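Side-chain contacts in putative mandelate racemase (Bordetella bronchiseptica, PDB 3OZY), which is of unknown function but, as an enolase superfamily member with a magnesium-binding barrel, probably acts on an acid-sugar-like carboxylate: residues I74-A79 against W85-H90; Q124-L129 against N315-A320; K133-G138 against H324-E329; N260-Y265 against L274-S279. All blocks are in the same frame, centred on the assembly; numbering follows the deposited sequence.

How the contacts relate
Contact 1 closes first, a short loop closed between residues 74-79 and helix 81-97 in the N-terminal domain, and is complete before contact 2 opens. Contacts 2 and 3 each close a loop of 185 residues and cross: 124-129 and 133-138 leave in that order, and the chain meets them again through 315-320 and then 324-329, joining the entry of the barrel to helix 309-321 and strand 328-331. The two touch where Ala320 O probably accepts from both Phe134 N and His135 N. Contact 4 is local to the barrel and lies within both long loops; Asn315 of contact 2 probably bonds Asp277 and Ala278 of contact 4.

Contact 1: I74-A79 against W85-H90; sequences IGEDPA and WHKVFH. With MG (magnesium ion), chain D.
Glu76 and Lys87 face each other from well-separated backbones, their CA atoms 10.8 Å apart, with a loop on one side and helix 81-97 on the other. Only these two side chains close the gap, reaching out from opposite directions. Lys87 runs straight, with CG anti to the backbone N (chi1 -177°) and the chain extended to its end, whereas Glu76 bends at CG. They meet in a salt bridge, Lys87 NZ to Glu76 OE2 at 2.8 Å, the ammonium nitrogen lying on the anti side of that oxygen and 27° out of the carboxylate plane. Lys87 NZ also donates to Gln72 O, and a water held by Ile74 O reaches it weakly, tying the lysine to the end of helix 58-73. The residue before Lys87 and the one three after it bind metal on the same helix: the magnesium ion takes His86 ND1 at 2.1 Å and His90 NE2 at 2.2 Å. Trp85 CE3 lies over the centre of the His86 ring, Phe89 CD2 over that of His90. The salt bridge joins the loop to helix 81-97, whose histidines form an i to i+4 metal site in the enolase-type N-terminal domain, separate from the acidic magnesium site of the barrel.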
loop_
_atom_site.group_PDB
_atom_site.type_symbol
_atom_site.label_atom_id
_atom_site.label_comp_id
_atom_site.label_asym_id
_atom_site.label_seq_id
_atom_site.Cartn_x
_atom_site.Cartn_y
_atom_site.Cartn_z
ATOM N N ILE A 74 -1.409 -21.300 9.733
ATOM C CA ILE A 74 -1.053 -22.451 10.559
ATOM C C ILE A 74 -2.285 -23.300 10.845
ATOM O O ILE A 74 -3.311 -22.787 11.295
ATOM C CB ILE A 74 -0.413 -22.034 11.891
ATOM C CG1 ILE A 74 0.752 -21.072 11.651
ATOM C CG2 ILE A 74 0.044 -23.275 12.671
ATOM C CD1 ILE A 74 1.791 -21.598 10.691
ATOM N N GLY A 75 -2.188 -24.593 10.554
ATOM C CA GLY A 75 -3.284 -25.515 10.802
ATOM C C GLY A 75 -4.207 -25.698 9.612
ATOM O O GLY A 75 -5.091 -26.556 9.625
ATOM N N GLU A 76 -4.010 -24.887 8.577
ATOM C CA GLU A 76 -4.864 -24.943 7.395
ATOM C C GLU A 76 -4.367 -25.941 6.355
ATOM O O GLU A 76 -3.173 -26.192 6.240
ATOM C CB GLU A 76 -4.965 -23.559 6.745
ATOM C CG GLU A 76 -5.733 -22.533 7.568
ATOM C CD GLU A 76 -7.236 -22.643 7.393
ATOM O OE1 GLU A 76 -7.677 -23.437 6.533
ATOM O OE2 GLU A 76 -7.975 -21.929 8.109
ATOM N N ASP A 77 -5.300 -26.488 5.585
ATOM C CA ASP A 77 -4.973 -27.303 4.425
ATOM C C ASP A 77 -4.377 -26.403 3.325
ATOM O O ASP A 77 -5.055 -25.516 2.813
ATOM C CB ASP A 77 -6.256 -27.975 3.930
ATOM C CG ASP A 77 -6.030 -28.901 2.760
ATOM O OD1 ASP A 77 -4.923 -28.912 2.189
ATOM O OD2 ASP A 77 -6.983 -29.631 2.405
ATOM N N PRO A 78 -3.102 -26.617 2.964
ATOM C CA PRO A 78 -2.479 -25.743 1.960
ATOM C C PRO A 78 -3.091 -25.904 0.572
ATOM O O PRO A 78 -2.859 -25.055 -0.292
ATOM C CB PRO A 78 -1.025 -26.215 1.952
ATOM C CG PRO A 78 -1.131 -27.686 2.319
ATOM C CD PRO A 78 -2.202 -27.709 3.380
ATOM N N ALA A 79 -3.860 -26.964 0.348
ATOM C CA ALA A 79 -4.424 -27.201 -0.978
ATOM C C ALA A 79 -5.434 -26.138 -1.397
ATOM O O ALA A 79 -5.641 -25.928 -2.589
ATOM C CB ALA A 79 -5.065 -28.575 -1.046
ATOM N N TRP A 85 -5.913 -17.228 0.094
ATOM C CA TRP A 85 -5.620 -15.886 -0.411
ATOM C C TRP A 85 -6.593 -14.894 0.206
ATOM O O TRP A 85 -6.208 -13.847 0.732
ATOM C CB TRP A 85 -5.728 -15.836 -1.941
ATOM C CG TRP A 85 -5.077 -14.604 -2.513
ATOM C CD1 TRP A 85 -3.803 -14.506 -2.999
ATOM C CD2 TRP A 85 -5.648 -13.288 -2.611
ATOM N NE1 TRP A 85 -3.551 -13.220 -3.404
ATOM C CE2 TRP A 85 -4.665 -12.452 -3.181
ATOM C CE3 TRP A 85 -6.899 -12.742 -2.294
ATOM C CZ2 TRP A 85 -4.885 -11.099 -3.430
ATOM C CZ3 TRP A 85 -7.118 -11.385 -2.545
ATOM C CH2 TRP A 85 -6.113 -10.584 -3.107
ATOM N N HIS A 86 -7.871 -15.238 0.138
ATOM C CA HIS A 86 -8.915 -14.347 0.620
ATOM C C HIS A 86 -8.978 -14.267 2.136
ATOM O O HIS A 86 -9.203 -13.188 2.693
ATOM C CB HIS A 86 -10.240 -14.713 -0.046
ATOM C CG HIS A 86 -10.210 -14.465 -1.518
ATOM N ND1 HIS A 86 -10.599 -13.267 -2.072
ATOM C CD2 HIS A 86 -9.730 -15.209 -2.542
ATOM C CE1 HIS A 86 -10.417 -13.303 -3.377
ATOM N NE2 HIS A 86 -9.882 -14.468 -3.690
ATOM N N LYS A 87 -8.709 -15.380 2.808
ATOM C CA LYS A 87 -8.636 -15.366 4.258
ATOM C C LYS A 87 -7.582 -14.349 4.706
ATOM O O LYS A 87 -7.807 -13.558 5.628
ATOM C CB LYS A 87 -8.282 -16.760 4.786
ATOM C CG LYS A 87 -8.260 -16.824 6.296
ATOM C CD LYS A 87 -7.813 -18.173 6.825
ATOM C CE LYS A 87 -7.962 -18.181 8.345
ATOM N NZ LYS A 87 -7.293 -19.342 8.991
ATOM N N VAL A 88 -6.431 -14.360 4.044
ATOM C CA VAL A 88 -5.332 -13.471 4.413
ATOM C C VAL A 88 -5.609 -12.013 4.036
ATOM O O VAL A 88 -5.394 -11.099 4.838
ATOM C CB VAL A 88 -4.018 -13.964 3.780
ATOM C CG1 VAL A 88 -2.920 -12.905 3.874
ATOM C CG2 VAL A 88 -3.572 -15.266 4.440
ATOM N N PHE A 89 -6.104 -11.794 2.822
ATOM C CA PHE A 89 -6.353 -10.431 2.349
ATOM C C PHE A 89 -7.403 -9.703 3.186
ATOM O O PHE A 89 -7.185 -8.583 3.647
ATOM C CB PHE A 89 -6.760 -10.453 0.868
ATOM C CG PHE A 89 -7.039 -9.088 0.280
ATOM C CD1 PHE A 89 -6.009 -8.319 -0.252
ATOM C CD2 PHE A 89 -8.338 -8.604 0.211
ATOM C CE1 PHE A 89 -6.266 -7.069 -0.805
ATOM C CE2 PHE A 89 -8.604 -7.354 -0.335
ATOM C CZ PHE A 89 -7.566 -6.588 -0.853
ATOM N N HIS A 90 -8.553 -10.346 3.371
ATOM C CA HIS A 90 -9.657 -9.728 4.104
ATOM C C HIS A 90 -9.458 -9.789 5.613
ATOM O O HIS A 90 -9.909 -8.900 6.341
ATOM C CB HIS A 90 -10.990 -10.377 3.723
ATOM C CG HIS A 90 -11.345 -10.187 2.287
ATOM N ND1 HIS A 90 -11.730 -8.965 1.779
ATOM C CD2 HIS A 90 -11.347 -11.048 1.244
ATOM C CE1 HIS A 90 -11.962 -9.084 0.485
ATOM N NE2 HIS A 90 -11.738 -10.336 0.137
HETATM MG MG MG D . -12.020 -11.748 -1.595
HETATM O O HOH W 1 -4.907 -20.399 11.095
HETATM O O HOH W 2 -13.935 -13.109 -0.906
#

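Contact 2: Q124-L129 against N315-A320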
loop_
_atom_site.group_PDB
_atom_site.type_symbol
_atom_site.label_atom_id
_atom_site.label_comp_id
_atom_site.label_asym_id
_atom_site.label_seq_id
_atom_site.Cartn_x
_atom_site.Cartn_y
_atom_site.Cartn_z
ATOM N N GLN A 124 4.013 -32.290 -10.260
ATOM C CA GLN A 124 3.812 -31.623 -11.542
ATOM C C GLN A 124 4.386 -30.210 -11.516
ATOM O O GLN A 124 4.265 -29.518 -10.506
ATOM C CB GLN A 124 2.315 -31.522 -11.859
ATOM C CG GLN A 124 1.617 -32.850 -12.097
ATOM C CD GLN A 124 2.013 -33.472 -13.411
ATOM O OE1 GLN A 124 2.450 -32.786 -14.330
ATOM N NE2 GLN A 124 1.871 -34.790 -13.507
ATOM N N PRO A 125 4.974 -29.762 -12.638
ATOM C CA PRO A 125 5.383 -28.358 -12.767
ATOM C C PRO A 125 4.155 -27.454 -12.689
ATOM O O PRO A 125 3.080 -27.841 -13.147
ATOM C CB PRO A 125 5.963 -28.278 -14.184
ATOM C CG PRO A 125 6.165 -29.678 -14.627
ATOM C CD PRO A 125 5.193 -30.519 -13.883
ATOM N N ILE A 126 4.312 -26.263 -12.128
ATOM C CA ILE A 126 3.183 -25.348 -12.025
ATOM C C ILE A 126 2.527 -25.099 -13.385
ATOM O O ILE A 126 1.298 -25.084 -13.477
ATOM C CB ILE A 126 3.583 -24.038 -11.329
ATOM C CG1 ILE A 126 3.785 -24.297 -9.831
ATOM C CG2 ILE A 126 2.519 -22.969 -11.530
ATOM C CD1 ILE A 126 4.575 -23.208 -9.109
ATOM N N TYR A 127 3.312 -24.928 -14.448
ATOM C CA TYR A 127 2.690 -24.611 -15.732
ATOM C C TYR A 127 1.722 -25.710 -16.179
ATOM O O TYR A 127 0.763 -25.429 -16.883
ATOM C CB TYR A 127 3.714 -24.286 -16.829
ATOM C CG TYR A 127 4.517 -25.460 -17.340
ATOM C CD1 TYR A 127 3.988 -26.322 -18.290
ATOM C CD2 TYR A 127 5.816 -25.689 -16.893
ATOM C CE1 TYR A 127 4.720 -27.393 -18.776
ATOM C CE2 TYR A 127 6.556 -26.767 -17.368
ATOM C CZ TYR A 127 5.993 -27.611 -18.307
ATOM O OH TYR A 127 6.721 -28.677 -18.796
ATOM N N GLN A 128 1.959 -26.957 -15.773
ATOM C CA GLN A 128 1.023 -28.031 -16.126
ATOM C C GLN A 128 -0.324 -27.891 -15.419
ATOM O O GLN A 128 -1.368 -28.179 -16.004
ATOM C CB GLN A 128 1.621 -29.419 -15.857
ATOM C CG GLN A 128 2.765 -29.785 -16.793
ATOM C CD GLN A 128 2.321 -30.046 -18.229
ATOM O OE1 GLN A 128 1.220 -29.676 -18.648
ATOM N NE2 GLN A 128 3.194 -30.685 -18.997
ATOM N N LEU A 129 -0.294 -27.440 -14.167
ATOM C CA LEU A 129 -1.517 -27.197 -13.405
ATOM C C LEU A 129 -2.348 -26.082 -14.032
ATOM O O LEU A 129 -3.574 -26.092 -13.953
ATOM C CB LEU A 129 -1.184 -26.814 -11.962
ATOM C CG LEU A 129 -0.209 -27.692 -11.174
ATOM C CD1 LEU A 129 -0.011 -27.140 -9.762
ATOM C CD2 LEU A 129 -0.691 -29.128 -11.132
ATOM N N ASN A 315 6.915 -16.319 -12.377
ATOM C CA ASN A 315 6.311 -15.671 -13.538
ATOM C C ASN A 315 6.442 -16.493 -14.817
ATOM O O ASN A 315 5.528 -16.516 -15.636
ATOM C CB ASN A 315 6.882 -14.267 -13.742
ATOM C CG ASN A 315 6.357 -13.284 -12.728
ATOM O OD1 ASN A 315 5.185 -12.915 -12.762
ATOM N ND2 ASN A 315 7.219 -12.860 -11.804
ATOM N N LEU A 316 7.572 -17.171 -14.996
ATOM C CA LEU A 316 7.795 -17.913 -16.230
ATOM C C LEU A 316 6.795 -19.059 -16.417
ATOM O O LEU A 316 6.372 -19.331 -17.540
ATOM C CB LEU A 316 9.232 -18.424 -16.283
ATOM C CG LEU A 316 9.642 -19.067 -17.601
ATOM C CD1 LEU A 316 9.317 -18.153 -18.785
ATOM C CD2 LEU A 316 11.128 -19.398 -17.551
ATOM N N HIS A 317 6.432 -19.741 -15.334
ATOM C CA HIS A 317 5.398 -20.769 -15.440
ATOM C C HIS A 317 4.115 -20.180 -16.012
ATOM O O HIS A 317 3.477 -20.767 -16.891
ATOM C CB HIS A 317 5.117 -21.413 -14.077
ATOM C CG HIS A 317 6.143 -22.422 -13.672
ATOM N ND1 HIS A 317 6.080 -23.739 -14.072
ATOM C CD2 HIS A 317 7.269 -22.303 -12.931
ATOM C CE1 HIS A 317 7.122 -24.393 -13.581
ATOM N NE2 HIS A 317 7.860 -23.543 -12.889
ATOM N N LEU A 318 3.737 -19.007 -15.510
ATOM C CA LEU A 318 2.506 -18.374 -15.970
ATOM C C LEU A 318 2.632 -17.880 -17.402
ATOM O O LEU A 318 1.724 -18.058 -18.211
ATOM C CB LEU A 318 2.115 -17.212 -15.062
ATOM C CG LEU A 318 1.373 -17.614 -13.794
ATOM C CD1 LEU A 318 2.196 -18.554 -12.910
ATOM C CD2 LEU A 318 0.964 -16.370 -13.016
ATOM N N VAL A 319 3.760 -17.248 -17.715
ATOM C CA VAL A 319 3.975 -16.730 -19.059
ATOM C C VAL A 319 3.975 -17.856 -20.090
ATOM O O VAL A 319 3.378 -17.727 -21.163
ATOM C CB VAL A 319 5.270 -15.900 -19.122
ATOM C CG1 VAL A 319 5.676 -15.597 -20.562
ATOM C CG2 VAL A 319 5.083 -14.620 -18.309
ATOM N N ALA A 320 4.625 -18.969 -19.760
ATOM C CA ALA A 320 4.659 -20.104 -20.681
ATOM C C ALA A 320 3.250 -20.621 -21.003
ATOM O O ALA A 320 2.989 -21.092 -22.115
ATOM C CB ALA A 320 5.518 -21.216 -20.103
#
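His317 reaches from helix 309-321 to the start of the short helix 126-129. With CG beside the backbone N (chi1 -78°), the imidazole is directed at residues 125-127. His317 CB lies 4.0 Å from Ile126 CG2. At the ring, Ile126 CB sits over one face, offset toward the rim and 3.8 Å from His317 CG, a CH-pi contact in which the two side chains cross at about a right angle. ND1 accepts a hydrogen bond from Tyr127 N, 3.0 Å long and bent to 139° at the hydrogen, the donor tilted 27° from the imidazole plane. Tyr127 CD2 is 3.4 Å from the same ND1, and the two rings meet rim to rim, neither over the other. CE1 touches Pro125 CB at 4.1 Å, and NE2 bonds to Leu361 O, consistent with a neutral ring protonated at NE2. Tyr127 OH turns to Gln357. Ile126 packs on Trp115 of helix 102-122 and Ile284 of helix 284-296, while Leu316 and Val319 press helix 309-321 onto Phe328 of strand 328-331.

Contact 3: K133-G138 against H324-E329; sequences KFHTRG and HPAMFE
The contact between His135 and the loop His324-Ala326 belongs to the closure of the beta-alpha barrel: strands 139-146 and 328-331 are parallel neighbours, and these are the two loops that lead into them. His135 is the centre of an inverse gamma turn and the first residue of a type I beta turn that runs to Gly138. Its CG stands beside the backbone N (chi1 -65°), which sends the imidazole toward the other loop. There the ring is sandwiched. Ala326 CB lies over one face, offset toward the rim and 4.0 Å from His135 CE1, in a CH-pi contact, and Phe134 CD2 sits 3.4 Å above the opposite face, over its centre. The ring of His324 itself turns elsewhere, its NE2 bonding to Ser291 O of helix 284-296, and only its backbone serves His135. With a carbon against each face to limit its rotation, the imidazole donates from His135 NE2 to His324 O at 2.9 Å, the oxygen in the ring plane and the donor nearly in line with the C=O bond, at 162°.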
loop_
_atom_site.group_PDB
_atom_site.type_symbol
_atom_site.label_atom_id
_atom_site.label_comp_id
_atom_site.label_asym_id
_atom_site.label_seq_id
_atom_site.Cartn_x
_atom_site.Cartn_y
_atom_site.Cartn_z
ATOM N N LYS A 133 1.386 -25.586 -21.494
ATOM C CA LYS A 133 1.991 -24.501 -22.253
ATOM C C LYS A 133 1.067 -23.943 -23.319
ATOM O O LYS A 133 0.281 -24.678 -23.925
ATOM C CB LYS A 133 3.292 -24.965 -22.909
ATOM C CG LYS A 133 4.380 -25.285 -21.902
ATOM C CD LYS A 133 5.637 -25.828 -22.574
ATOM C CE LYS A 133 6.694 -26.056 -21.509
ATOM N NZ LYS A 133 7.996 -26.536 -22.062
ATOM N N PHE A 134 1.153 -22.629 -23.517
ATOM C CA PHE A 134 0.776 -22.012 -24.776
ATOM C C PHE A 134 2.023 -21.901 -25.665
ATOM O O PHE A 134 2.008 -22.289 -26.830
ATOM C CB PHE A 134 0.186 -20.612 -24.567
ATOM C CG PHE A 134 -0.045 -19.880 -25.858
ATOM C CD1 PHE A 134 -1.251 -20.001 -26.534
ATOM C CD2 PHE A 134 0.965 -19.118 -26.425
ATOM C CE1 PHE A 134 -1.450 -19.351 -27.740
ATOM C CE2 PHE A 134 0.770 -18.463 -27.631
ATOM C CZ PHE A 134 -0.441 -18.584 -28.288
ATOM N N HIS A 135 3.101 -21.361 -25.099
ATOM C CA HIS A 135 4.347 -21.164 -25.832
ATOM C C HIS A 135 5.159 -22.451 -25.828
ATOM O O HIS A 135 6.151 -22.574 -25.115
ATOM C CB HIS A 135 5.139 -20.016 -25.208
ATOM C CG HIS A 135 4.456 -18.690 -25.323
ATOM N ND1 HIS A 135 4.424 -17.974 -26.501
ATOM C CD2 HIS A 135 3.763 -17.959 -24.415
ATOM C CE1 HIS A 135 3.743 -16.856 -26.313
ATOM N NE2 HIS A 135 3.335 -16.821 -25.057
ATOM N N THR A 136 4.728 -23.412 -26.638
ATOM C CA THR A 136 5.300 -24.754 -26.585
ATOM C C THR A 136 6.787 -24.805 -26.954
ATOM O O THR A 136 7.520 -25.654 -26.443
ATOM C CB THR A 136 4.516 -25.746 -27.481
ATOM O OG1 THR A 136 4.562 -25.314 -28.845
ATOM C CG2 THR A 136 3.055 -25.844 -27.039
ATOM N N ARG A 137 7.227 -23.898 -27.823
ATOM C CA ARG A 137 8.620 -23.886 -28.275
ATOM C C ARG A 137 9.540 -23.115 -27.329
ATOM O O ARG A 137 10.766 -23.182 -27.454
ATOM C CB ARG A 137 8.724 -23.275 -29.672
ATOM C CG ARG A 137 7.872 -23.960 -30.727
ATOM C CD ARG A 137 8.409 -25.335 -31.077
ATOM N NE ARG A 137 7.620 -25.971 -32.129
ATOM C CZ ARG A 137 6.547 -26.723 -31.905
ATOM N NH1 ARG A 137 6.132 -26.940 -30.662
ATOM N NH2 ARG A 137 5.890 -27.261 -32.925
ATOM N N GLY A 138 8.951 -22.373 -26.398
ATOM C CA GLY A 138 9.717 -21.531 -25.498
ATOM C C GLY A 138 9.214 -20.100 -25.483
ATOM O O GLY A 138 8.373 -19.723 -26.297
ATOM N N HIS A 324 -0.598 -14.572 -24.195
ATOM C CA HIS A 324 -0.049 -13.244 -24.447
ATOM C C HIS A 324 1.269 -13.332 -25.201
ATOM O O HIS A 324 2.040 -14.258 -24.978
ATOM C CB HIS A 324 0.179 -12.497 -23.138
ATOM C CG HIS A 324 -1.084 -12.062 -22.470
ATOM N ND1 HIS A 324 -1.913 -11.104 -23.014
ATOM C CD2 HIS A 324 -1.667 -12.463 -21.317
ATOM C CE1 HIS A 324 -2.955 -10.931 -22.218
ATOM N NE2 HIS A 324 -2.835 -11.749 -21.186
ATOM N N PRO A 325 1.548 -12.348 -26.075
ATOM C CA PRO A 325 2.848 -12.339 -26.758
ATOM C C PRO A 325 3.951 -12.309 -25.715
ATOM O O PRO A 325 3.865 -11.567 -24.736
ATOM C CB PRO A 325 2.847 -11.012 -27.524
ATOM C CG PRO A 325 1.428 -10.533 -27.520
ATOM C CD PRO A 325 0.778 -11.112 -26.306
ATOM N N ALA A 326 4.991 -13.101 -25.916
ATOM C CA ALA A 326 6.055 -13.191 -24.922
ATOM C C ALA A 326 7.038 -12.028 -25.011
ATOM O O ALA A 326 7.531 -11.709 -26.093
ATOM C CB ALA A 326 6.801 -14.513 -25.071
ATOM N N MET A 327 7.315 -11.405 -23.873
ATOM C CA MET A 327 8.362 -10.395 -23.780
ATOM C C MET A 327 8.849 -10.490 -22.341
ATOM O O MET A 327 8.512 -9.665 -21.484
ATOM C CB MET A 327 7.820 -9.003 -24.125
ATOM C CG MET A 327 8.887 -7.898 -24.190
ATOM S SD MET A 327 10.290 -8.254 -25.276
ATOM C CE MET A 327 9.517 -8.046 -26.878
ATOM N N PHE A 328 9.611 -11.549 -22.083
ATOM C CA PHE A 328 9.832 -12.031 -20.729
ATOM C C PHE A 328 11.080 -11.437 -20.099
ATOM O O PHE A 328 12.193 -11.646 -20.584
ATOM C CB PHE A 328 9.932 -13.558 -20.701
ATOM C CG PHE A 328 10.038 -14.102 -19.316
ATOM C CD1 PHE A 328 8.919 -14.134 -18.505
ATOM C CD2 PHE A 328 11.251 -14.523 -18.796
ATOM C CE1 PHE A 328 8.990 -14.599 -17.209
ATOM C CE2 PHE A 328 11.330 -14.994 -17.497
ATOM C CZ PHE A 328 10.198 -15.030 -16.703
ATOM N N GLU A 329 10.896 -10.709 -18.998
ATOM C CA GLU A 329 11.999 -9.999 -18.353
ATOM C C GLU A 329 13.031 -10.944 -17.739
ATOM O O GLU A 329 12.694 -11.803 -16.925
ATOM C CB GLU A 329 11.463 -9.041 -17.282
ATOM C CG GLU A 329 12.564 -8.231 -16.622
ATOM C CD GLU A 329 12.046 -7.104 -15.748
ATOM O OE1 GLU A 329 10.975 -7.250 -15.110
ATOM O OE2 GLU A 329 12.728 -6.058 -15.674
#

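Contact 4: N260-Y265 against L274-S279; sequences NAFNDY and LQADAS
From Asn260 to Tyr265 helix 258-267 sends one side chain, Phe262, against Leu274 and Ala276. Its CG is anti to the carbonyl carbon (chi1 -62°), and the ring extends past Leu274, the two side chains sliding by in opposite directions. Phe262 CB touches Leu274 CD2 at 3.6 Å, and farther out Phe262 CD1 meets Leu274 CG at 3.7 Å. At the far end of the ring Phe262 CE2 lies 3.6 Å from Ala276 CB. Ile290 of helix 284-296 packs on all three residues. Farther along the helix, Asp264 packs on Ile235 of the second subunit. Across the contact, Gln275 points the other way and bonds Glu227, a magnesium ligand. Asp277 OD1 accepts from Ser279 N at 2.8 Å, an Asx turn, and also from Ser279 OG at 2.7 Å, both from the same face of the carboxylate, while Asp277 OD2 bonds His304 ND1. This Asp-His pair, following successive barrel strands, resembles the dyad of mandelate racemase, at the mouth of an enolase-type barrel.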
loop_
_atom_site.group_PDB
_atom_site.type_symbol
_atom_site.label_atom_id
_atom_site.label_comp_id
_atom_site.label_asym_id
_atom_site.label_seq_id
_atom_site.Cartn_x
_atom_site.Cartn_y
_atom_site.Cartn_z
ATOM N N ASN A 260 -7.260 -4.820 -8.819
ATOM C CA ASN A 260 -8.001 -3.565 -8.685
ATOM C C ASN A 260 -7.262 -2.387 -9.308
ATOM O O ASN A 260 -7.871 -1.510 -9.922
ATOM C CB ASN A 260 -8.282 -3.276 -7.213
ATOM C CG ASN A 260 -8.997 -4.411 -6.536
ATOM O OD1 ASN A 260 -8.464 -5.057 -5.622
ATOM N ND2 ASN A 260 -10.205 -4.680 -6.987
ATOM N N ALA A 261 -5.941 -2.363 -9.148
ATOM C CA ALA A 261 -5.138 -1.288 -9.726
ATOM C C ALA A 261 -5.238 -1.316 -11.245
ATOM O O ALA A 261 -5.439 -0.290 -11.901
ATOM C CB ALA A 261 -3.677 -1.425 -9.301
ATOM N N PHE A 262 -5.096 -2.513 -11.807
ATOM C CA PHE A 262 -5.103 -2.656 -13.258
ATOM C C PHE A 262 -6.481 -2.385 -13.857
ATOM O O PHE A 262 -6.586 -1.833 -14.950
ATOM C CB PHE A 262 -4.497 -4.002 -13.666
ATOM C CG PHE A 262 -3.065 -4.127 -13.244
ATOM C CD1 PHE A 262 -2.051 -3.570 -14.007
ATOM C CD2 PHE A 262 -2.742 -4.703 -12.030
ATOM C CE1 PHE A 262 -0.720 -3.648 -13.590
ATOM C CE2 PHE A 262 -1.426 -4.771 -11.595
ATOM C CZ PHE A 262 -0.405 -4.240 -12.377
ATOM N N ASN A 263 -7.532 -2.738 -13.124
ATOM C CA ASN A 263 -8.888 -2.426 -13.560
ATOM C C ASN A 263 -9.068 -0.917 -13.679
ATOM O O ASN A 263 -9.658 -0.425 -14.641
ATOM C CB ASN A 263 -9.906 -3.024 -12.592
ATOM C CG ASN A 263 -11.332 -2.650 -12.945
ATOM O OD1 ASN A 263 -11.993 -1.911 -12.204
ATOM N ND2 ASN A 263 -11.807 -3.148 -14.073
ATOM N N ASP A 264 -8.528 -0.173 -12.722
ATOM C CA ASP A 264 -8.618 1.282 -12.801
ATOM C C ASP A 264 -7.890 1.829 -14.029
ATOM O O ASP A 264 -8.375 2.748 -14.674
ATOM C CB ASP A 264 -8.090 1.941 -11.530
ATOM C CG ASP A 264 -9.072 1.874 -10.387
ATOM O OD1 ASP A 264 -10.278 1.676 -10.641
ATOM O OD2 ASP A 264 -8.636 2.028 -9.237
ATOM N N TYR A 265 -6.715 1.283 -14.345
ATOM C CA TYR A 265 -6.029 1.708 -15.560
ATOM C C TYR A 265 -6.829 1.357 -16.806
ATOM O O TYR A 265 -6.971 2.181 -17.705
ATOM C CB TYR A 265 -4.612 1.116 -15.627
ATOM C CG TYR A 265 -3.547 1.975 -14.987
ATOM C CD1 TYR A 265 -3.408 2.040 -13.605
ATOM C CD2 TYR A 265 -2.671 2.707 -15.771
ATOM C CE1 TYR A 265 -2.435 2.833 -13.026
ATOM C CE2 TYR A 265 -1.694 3.500 -15.205
ATOM C CZ TYR A 265 -1.574 3.555 -13.833
ATOM O OH TYR A 265 -0.587 4.352 -13.287
ATOM N N LEU A 274 0.080 -4.643 -19.094
ATOM C CA LEU A 274 -0.002 -4.798 -17.647
ATOM C C LEU A 274 1.211 -5.593 -17.198
ATOM O O LEU A 274 1.472 -6.666 -17.735
ATOM C CB LEU A 274 -1.280 -5.537 -17.257
ATOM C CG LEU A 274 -2.624 -4.830 -17.440
ATOM C CD1 LEU A 274 -2.974 -4.625 -18.921
ATOM C CD2 LEU A 274 -3.692 -5.653 -16.747
ATOM N N GLN A 275 1.937 -5.085 -16.206
ATOM C CA GLN A 275 3.186 -5.730 -15.803
ATOM C C GLN A 275 3.143 -6.321 -14.398
ATOM O O GLN A 275 4.176 -6.524 -13.761
ATOM C CB GLN A 275 4.357 -4.769 -15.968
ATOM C CG GLN A 275 4.530 -4.278 -17.398
ATOM C CD GLN A 275 5.739 -3.398 -17.528
ATOM O OE1 GLN A 275 5.796 -2.314 -16.944
ATOM N NE2 GLN A 275 6.728 -3.860 -18.285
ATOM N N ALA A 276 1.937 -6.636 -13.935
ATOM C CA ALA A 276 1.764 -7.293 -12.639
ATOM C C ALA A 276 2.709 -8.486 -12.495
ATOM O O ALA A 276 2.719 -9.386 -13.334
ATOM C CB ALA A 276 0.328 -7.748 -12.469
ATOM N N ASP A 277 3.482 -8.476 -11.415
ATOM C CA ASP A 277 4.479 -9.495 -11.105
ATOM C C ASP A 277 3.833 -10.472 -10.123
ATOM O O ASP A 277 3.295 -10.058 -9.093
ATOM C CB ASP A 277 5.676 -8.762 -10.464
ATOM C CG ASP A 277 6.853 -9.664 -10.104
ATOM O OD1 ASP A 277 6.692 -10.879 -9.889
ATOM O OD2 ASP A 277 7.977 -9.112 -9.979
ATOM N N ALA A 278 3.873 -11.765 -10.422
ATOM C CA ALA A 278 3.306 -12.755 -9.504
ATOM C C ALA A 278 3.851 -12.636 -8.080
ATOM O O ALA A 278 3.162 -12.992 -7.121
ATOM C CB ALA A 278 3.530 -14.161 -10.031
ATOM N N SER A 279 5.091 -12.157 -7.948
ATOM C CA SER A 279 5.749 -12.049 -6.641
ATOM C C SER A 279 5.530 -10.711 -5.925
ATOM O O SER A 279 6.054 -10.509 -4.828
ATOM C CB SER A 279 7.255 -12.313 -6.768
ATOM O OG SER A 279 7.894 -11.261 -7.478
#